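Local coordinates for hypothetical protein yibA (Escherichia coli, PDB 1OYZ), which is of unknown function, though its all-helical chain carries HEAT repeats and an oxidoreductase activity has been tentatively assigned to it, at residues N166-P171 and W178-I183; E199-K204 and K222-V227. All blocks are in the same frame, centred on the assembly; numbering follows the deposited sequence.

Contact 1: residues N166-P171 and W178-I183; sequences NLLKDP and WAAFAI
The helical hairpin, the building element of HEAT-repeat proteins, is closed here by Leu167 and Leu168 from the end of helix 161-168 meeting Ala179, Ala180 and Ile183 on helix 173-186. The side chains that meet are all apolar, and every residue that touches is buried. Small residues on one helix let the other come close: Leu168 and Ala179 have their CA atoms 5.7 Å apart, and the CB of Leu167 rests 3.7 Å from the CB of Ala179, so that leucine meets its partner at the root of the side chain rather than through its methyls. Leu168 divides its two methyls between different partners. Its CG stands anti to the carbonyl carbon (chi1 -71°), and from there the isobutyl end bends toward helix 173-186 although the CB itself does not point that way. One branch, CD2, lies against the backbone between the two alanines, 3.4 Å from Ala180 N, and also reaches Ala180 CB at 3.7 Å and Ala179 CB at the same separation. The other, CD1, meets Ile183 CD1 at 3.6 Å, the two side chains reaching toward each other tip to tip. With an alanine in place of Leu168, both methyls would go, which would probably leave Ile183 CD1 without its leucine partner across the hairpin and open a gap over the alanine pair. Helix 191-200 packs over the same patch: Leu168 touches Cys196 and Met200, while Phe197 lies against Ala180 and Ile183. Helix 142-153 lies along another flank, where it receives Trp178 and Ala182 and, through Arg145, a salt bridge from Asp170 in the turn after helix 161-168.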
loop_
_atom_site.group_PDB
_atom_site.type_symbol
_atom_site.label_atom_id
_atom_site.label_comp_id
_atom_site.label_asym_id
_atom_site.label_seq_id
_atom_site.Cartn_x
_atom_site.Cartn_y
_atom_site.Cartn_z
ATOM N N ASN A 166 10.893 -9.153 -6.841
ATOM C CA ASN A 166 10.810 -10.317 -5.957
ATOM C C ASN A 166 9.460 -10.356 -5.222
ATOM O O ASN A 166 8.925 -11.433 -4.984
ATOM C CB ASN A 166 11.966 -10.327 -4.948
ATOM C CG ASN A 166 12.422 -11.745 -4.595
ATOM O OD1 ASN A 166 12.877 -12.489 -5.457
ATOM N ND2 ASN A 166 12.283 -12.124 -3.328
ATOM N N LEU A 167 8.904 -9.192 -4.884
ATOM C CA LEU A 167 7.612 -9.142 -4.192
ATOM C C LEU A 167 6.472 -9.573 -5.125
ATOM O O LEU A 167 5.427 -10.039 -4.676
ATOM C CB LEU A 167 7.347 -7.732 -3.622
ATOM C CG LEU A 167 8.322 -7.323 -2.491
ATOM C CD1 LEU A 167 8.166 -5.851 -2.106
ATOM C CD2 LEU A 167 8.085 -8.212 -1.269
ATOM N N LEU A 168 6.661 -9.392 -6.424
ATOM C CA LEU A 168 5.641 -9.834 -7.354
ATOM C C LEU A 168 5.546 -11.353 -7.223
ATOM O O LEU A 168 4.490 -11.940 -7.472
ATOM C CB LEU A 168 6.025 -9.493 -8.789
ATOM C CG LEU A 168 5.988 -8.027 -9.191
ATOM C CD1 LEU A 168 6.585 -7.868 -10.605
ATOM C CD2 LEU A 168 4.551 -7.527 -9.147
ATOM N N LYS A 169 6.654 -11.983 -6.827
ATOM C CA LYS A 169 6.710 -13.433 -6.705
ATOM C C LYS A 169 6.348 -13.895 -5.317
ATOM O O LYS A 169 6.482 -15.075 -4.986
ATOM C CB LYS A 169 8.111 -13.940 -7.045
ATOM C CG LYS A 169 8.727 -13.289 -8.266
ATOM C CD LYS A 169 10.205 -13.662 -8.382
ATOM C CE LYS A 169 10.928 -12.849 -9.455
ATOM N NZ LYS A 169 12.274 -13.428 -9.744
ATOM N N ASP A 170 5.856 -12.972 -4.510
ATOM C CA ASP A 170 5.526 -13.316 -3.150
ATOM C C ASP A 170 4.403 -14.325 -3.007
ATOM O O ASP A 170 3.468 -14.365 -3.809
ATOM C CB ASP A 170 5.175 -12.068 -2.365
ATOM C CG ASP A 170 5.355 -12.262 -0.892
ATOM O OD1 ASP A 170 4.539 -12.976 -0.274
ATOM O OD2 ASP A 170 6.336 -11.709 -0.352
ATOM N N PRO A 171 4.503 -15.178 -1.982
ATOM C CA PRO A 171 3.485 -16.198 -1.724
ATOM C C PRO A 171 2.199 -15.530 -1.267
ATOM O O PRO A 171 1.117 -16.088 -1.377
ATOM C CB PRO A 171 4.130 -17.050 -0.632
ATOM C CG PRO A 171 5.579 -16.953 -0.958
ATOM C CD PRO A 171 5.736 -15.477 -1.228
ATOM N N TRP A 178 0.262 -5.284 -4.061
ATOM C CA TRP A 178 0.919 -4.019 -3.727
ATOM C C TRP A 178 2.135 -3.765 -4.605
ATOM O O TRP A 178 2.379 -2.642 -5.019
ATOM C CB TRP A 178 1.363 -4.016 -2.257
ATOM C CG TRP A 178 0.641 -3.033 -1.402
ATOM C CD1 TRP A 178 -0.307 -3.305 -0.446
ATOM C CD2 TRP A 178 0.801 -1.606 -1.419
ATOM N NE1 TRP A 178 -0.746 -2.126 0.130
ATOM C CE2 TRP A 178 -0.087 -1.071 -0.457
ATOM C CE3 TRP A 178 1.602 -0.726 -2.164
ATOM C CZ2 TRP A 178 -0.189 0.302 -0.213
ATOM C CZ3 TRP A 178 1.494 0.653 -1.916
ATOM C CH2 TRP A 178 0.602 1.143 -0.953
ATOM N N ALA A 179 2.912 -4.804 -4.868
ATOM C CA ALA A 179 4.115 -4.653 -5.692
ATOM C C ALA A 179 3.708 -4.203 -7.086
ATOM O O ALA A 179 4.165 -3.165 -7.584
ATOM C CB ALA A 179 4.887 -5.991 -5.774
ATOM N N ALA A 180 2.818 -4.985 -7.692
ATOM C CA ALA A 180 2.330 -4.709 -9.038
ATOM C C ALA A 180 1.710 -3.332 -9.046
ATOM O O ALA A 180 1.924 -2.545 -9.958
ATOM C CB ALA A 180 1.300 -5.748 -9.444
ATOM N N PHE A 181 0.956 -3.056 -7.997
ATOM C CA PHE A 181 0.290 -1.786 -7.845
ATOM C C PHE A 181 1.299 -0.647 -7.865
ATOM O O PHE A 181 1.101 0.354 -8.558
ATOM C CB PHE A 181 -0.465 -1.773 -6.521
ATOM C CG PHE A 181 -1.633 -0.840 -6.497
ATOM C CD1 PHE A 181 -1.472 0.521 -6.765
ATOM C CD2 PHE A 181 -2.906 -1.333 -6.183
ATOM C CE1 PHE A 181 -2.565 1.383 -6.722
ATOM C CE2 PHE A 181 -4.009 -0.492 -6.132
ATOM C CZ PHE A 181 -3.845 0.871 -6.402
ATOM N N ALA A 182 2.387 -0.785 -7.120
ATOM C CA ALA A 182 3.363 0.297 -7.101
ATOM C C ALA A 182 4.144 0.379 -8.426
ATOM O O ALA A 182 4.577 1.463 -8.847
ATOM C CB ALA A 182 4.303 0.147 -5.887
ATOM N N ILE A 183 4.324 -0.762 -9.087
ATOM C CA ILE A 183 5.011 -0.793 -10.380
ATOM C C ILE A 183 4.172 -0.057 -11.405
ATOM O O ILE A 183 4.688 0.683 -12.231
ATOM C CB ILE A 183 5.217 -2.250 -10.868
ATOM C CG1 ILE A 183 6.424 -2.848 -10.156
ATOM C CG2 ILE A 183 5.389 -2.293 -12.421
ATOM C CD1 ILE A 183 6.506 -4.305 -10.208
#

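Contact 2: residues E199-K204 and K222-V227; sequences EMLQDK and KRVLSV
Apolar contact comes first, and all of it runs through Leu201, whose forked end lies against neighbouring methyls of Val224 and Val227 near the start of helix 225-232. Its CD1 comes within 3.5 Å of Val227 CG1, and its CD2 lies 3.9 Å from the same methyl, so one valine branch meets both prongs; the placement of that branch is less certain, because it sits too close to Val224 O in the model. Val224 CG2 is 4.1 Å from Leu201 CD1, the two side chains crossing at about a right angle. The same CD1 grazes the backbone, 3.9 Å from Arg223 O. Leu201 gets there with CG anti to its carbonyl carbon (chi1 -69°), in a type I turn running from Met200 to Asp203.

Among the polar groups, the guanidinium of Arg223 is engaged in salt bridges to Asp221 and Asp195. The carbonyl O of Leu201 accepts a hydrogen bond from Arg209.

The contact joins the turn after helix 191-200 to the start of helix 225-232, skipping helix 206-218, consistent with packing between successive hairpins of a HEAT-like solenoid. Helix 206-218 backs it through Ile213 against Leu201, and helix 239-248 meets Val224 through Leu248.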
loop_
_atom_site.group_PDB
_atom_site.type_symbol
_atom_site.label_atom_id
_atom_site.label_comp_id
_atom_site.label_asym_id
_atom_site.label_seq_id
_atom_site.Cartn_x
_atom_site.Cartn_y
_atom_site.Cartn_z
ATOM N N GLU A 199 2.687 -13.887 -16.352
ATOM C CA GLU A 199 2.450 -15.016 -15.467
ATOM C C GLU A 199 1.327 -14.717 -14.509
ATOM O O GLU A 199 0.563 -15.606 -14.125
ATOM C CB GLU A 199 3.708 -15.351 -14.656
ATOM C CG GLU A 199 4.894 -15.729 -15.531
ATOM C CD GLU A 199 4.586 -16.935 -16.417
ATOM O OE1 GLU A 199 5.246 -17.106 -17.470
ATOM O OE2 GLU A 199 3.679 -17.715 -16.049
HETATM N N MSE A 200 1.218 -13.462 -14.105
HETATM C CA MSE A 200 0.156 -13.098 -13.163
HETATM C C MSE A 200 -1.224 -13.183 -13.811
HETATM O O MSE A 200 -2.253 -13.217 -13.116
HETATM C CB MSE A 200 0.449 -11.710 -12.570
HETATM C CG MSE A 200 1.654 -11.786 -11.678
HETATM SE SE MSE A 200 2.499 -10.131 -11.161
HETATM C CE MSE A 200 2.133 -10.314 -9.247
ATOM N N LEU A 201 -1.258 -13.234 -15.141
ATOM C CA LEU A 201 -2.547 -13.397 -15.801
ATOM C C LEU A 201 -3.184 -14.661 -15.268
ATOM O O LEU A 201 -4.402 -14.773 -15.249
ATOM C CB LEU A 201 -2.387 -13.485 -17.301
ATOM C CG LEU A 201 -1.951 -12.124 -17.829
ATOM C CD1 LEU A 201 -1.862 -12.151 -19.362
ATOM C CD2 LEU A 201 -2.957 -11.072 -17.366
ATOM N N GLN A 202 -2.365 -15.611 -14.821
ATOM C CA GLN A 202 -2.890 -16.861 -14.242
ATOM C C GLN A 202 -2.921 -16.859 -12.699
ATOM O O GLN A 202 -3.126 -17.914 -12.091
ATOM C CB GLN A 202 -2.051 -18.078 -14.676
ATOM C CG GLN A 202 -1.500 -18.020 -16.111
ATOM C CD GLN A 202 -2.592 -18.038 -17.143
ATOM O OE1 GLN A 202 -2.403 -17.600 -18.284
ATOM N NE2 GLN A 202 -3.747 -18.552 -16.760
ATOM N N ASP A 203 -2.697 -15.708 -12.054
ATOM C CA ASP A 203 -2.714 -15.654 -10.574
ATOM C C ASP A 203 -4.079 -16.070 -10.006
ATOM O O ASP A 203 -5.123 -15.789 -10.599
ATOM C CB ASP A 203 -2.385 -14.238 -10.085
ATOM C CG ASP A 203 -1.922 -14.212 -8.634
ATOM O OD1 ASP A 203 -2.737 -14.492 -7.710
ATOM O OD2 ASP A 203 -0.729 -13.899 -8.427
ATOM N N LYS A 204 -4.085 -16.727 -8.850
ATOM C CA LYS A 204 -5.340 -17.141 -8.251
ATOM C C LYS A 204 -6.110 -15.963 -7.675
ATOM O O LYS A 204 -7.294 -16.061 -7.390
ATOM C CB LYS A 204 -5.074 -18.110 -7.112
ATOM C CG LYS A 204 -4.345 -17.431 -5.966
ATOM C CD LYS A 204 -4.161 -18.352 -4.752
ATOM C CE LYS A 204 -3.244 -19.530 -5.049
ATOM N NZ LYS A 204 -2.903 -20.259 -3.787
ATOM N N LYS A 222 0.979 -7.429 -26.301
ATOM C CA LYS A 222 -0.074 -8.277 -26.822
ATOM C C LYS A 222 -0.260 -9.623 -26.165
ATOM O O LYS A 222 -1.244 -10.303 -26.423
ATOM C CB LYS A 222 0.091 -8.379 -28.341
ATOM C CG LYS A 222 -0.313 -7.049 -28.978
ATOM C CD LYS A 222 0.334 -6.755 -30.333
ATOM C CE LYS A 222 -0.294 -5.512 -30.951
ATOM N NZ LYS A 222 0.364 -5.157 -32.212
ATOM N N ARG A 223 0.645 -10.020 -25.279
ATOM C CA ARG A 223 0.396 -11.291 -24.623
ATOM C C ARG A 223 -0.837 -11.209 -23.696
ATOM O O ARG A 223 -1.308 -12.232 -23.195
ATOM C CB ARG A 223 1.637 -11.773 -23.867
ATOM C CG ARG A 223 2.748 -12.221 -24.830
ATOM C CD ARG A 223 3.972 -11.367 -24.681
ATOM N NE ARG A 223 4.662 -11.653 -23.433
ATOM C CZ ARG A 223 5.590 -10.874 -22.888
ATOM N NH1 ARG A 223 5.945 -9.740 -23.477
ATOM N NH2 ARG A 223 6.188 -11.241 -21.768
ATOM N N VAL A 224 -1.404 -10.021 -23.488
ATOM C CA VAL A 224 -2.595 -9.961 -22.619
ATOM C C VAL A 224 -3.883 -10.235 -23.422
ATOM O O VAL A 224 -4.918 -10.545 -22.862
ATOM C CB VAL A 224 -2.711 -8.558 -21.896
ATOM C CG1 VAL A 224 -3.313 -7.499 -22.848
ATOM C CG2 VAL A 224 -3.540 -8.673 -20.605
ATOM N N LEU A 225 -3.813 -10.121 -24.742
ATOM C CA LEU A 225 -4.995 -10.305 -25.592
ATOM C C LEU A 225 -5.985 -11.408 -25.261
ATOM O O LEU A 225 -7.198 -11.176 -25.123
ATOM C CB LEU A 225 -4.584 -10.499 -27.047
ATOM C CG LEU A 225 -4.632 -9.263 -27.934
ATOM C CD1 LEU A 225 -5.970 -8.553 -27.782
ATOM C CD2 LEU A 225 -3.493 -8.343 -27.536
ATOM N N SER A 226 -5.482 -12.625 -25.162
ATOM C CA SER A 226 -6.380 -13.741 -24.891
ATOM C C SER A 226 -7.217 -13.575 -23.610
ATOM O O SER A 226 -8.433 -13.740 -23.625
ATOM C CB SER A 226 -5.572 -15.038 -24.827
ATOM O OG SER A 226 -6.441 -16.145 -24.960
ATOM N N VAL A 227 -6.570 -13.243 -22.502
ATOM C CA VAL A 227 -7.308 -13.089 -21.249
ATOM C C VAL A 227 -8.208 -11.867 -21.346
ATOM O O VAL A 227 -9.349 -11.874 -20.899
ATOM C CB VAL A 227 -6.329 -12.965 -20.037
ATOM C CG1 VAL A 227 -5.218 -11.999 -20.394
ATOM C CG2 VAL A 227 -7.067 -12.465 -18.790
#

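Overall arrangement
Contacts 1 and 2 follow in series along the chain, their centres about 16 Å apart, and differ in kind: contact 1 closes a hairpin of consecutive helices, whereas contact 2 passes over an intervening helix. They meet directly where Leu168 O lies 3.4 Å from CE of Met200, a selenomethionine, so helix 191-200 packs on contact 1 while Leu201, next in the chain, makes contact 2. What recurs is the turn chemistry: Asp170 pairs with Arg145 and Asp203 with Arg176, while Arg176 also hydrogen-bonds the carbonyl O of Asp170, consistent with the aspartate-arginine ladder of HEAT repeats. The centre of contact 1 is about 11 Å from the centre of the chain, that of contact 2 about 23 Å.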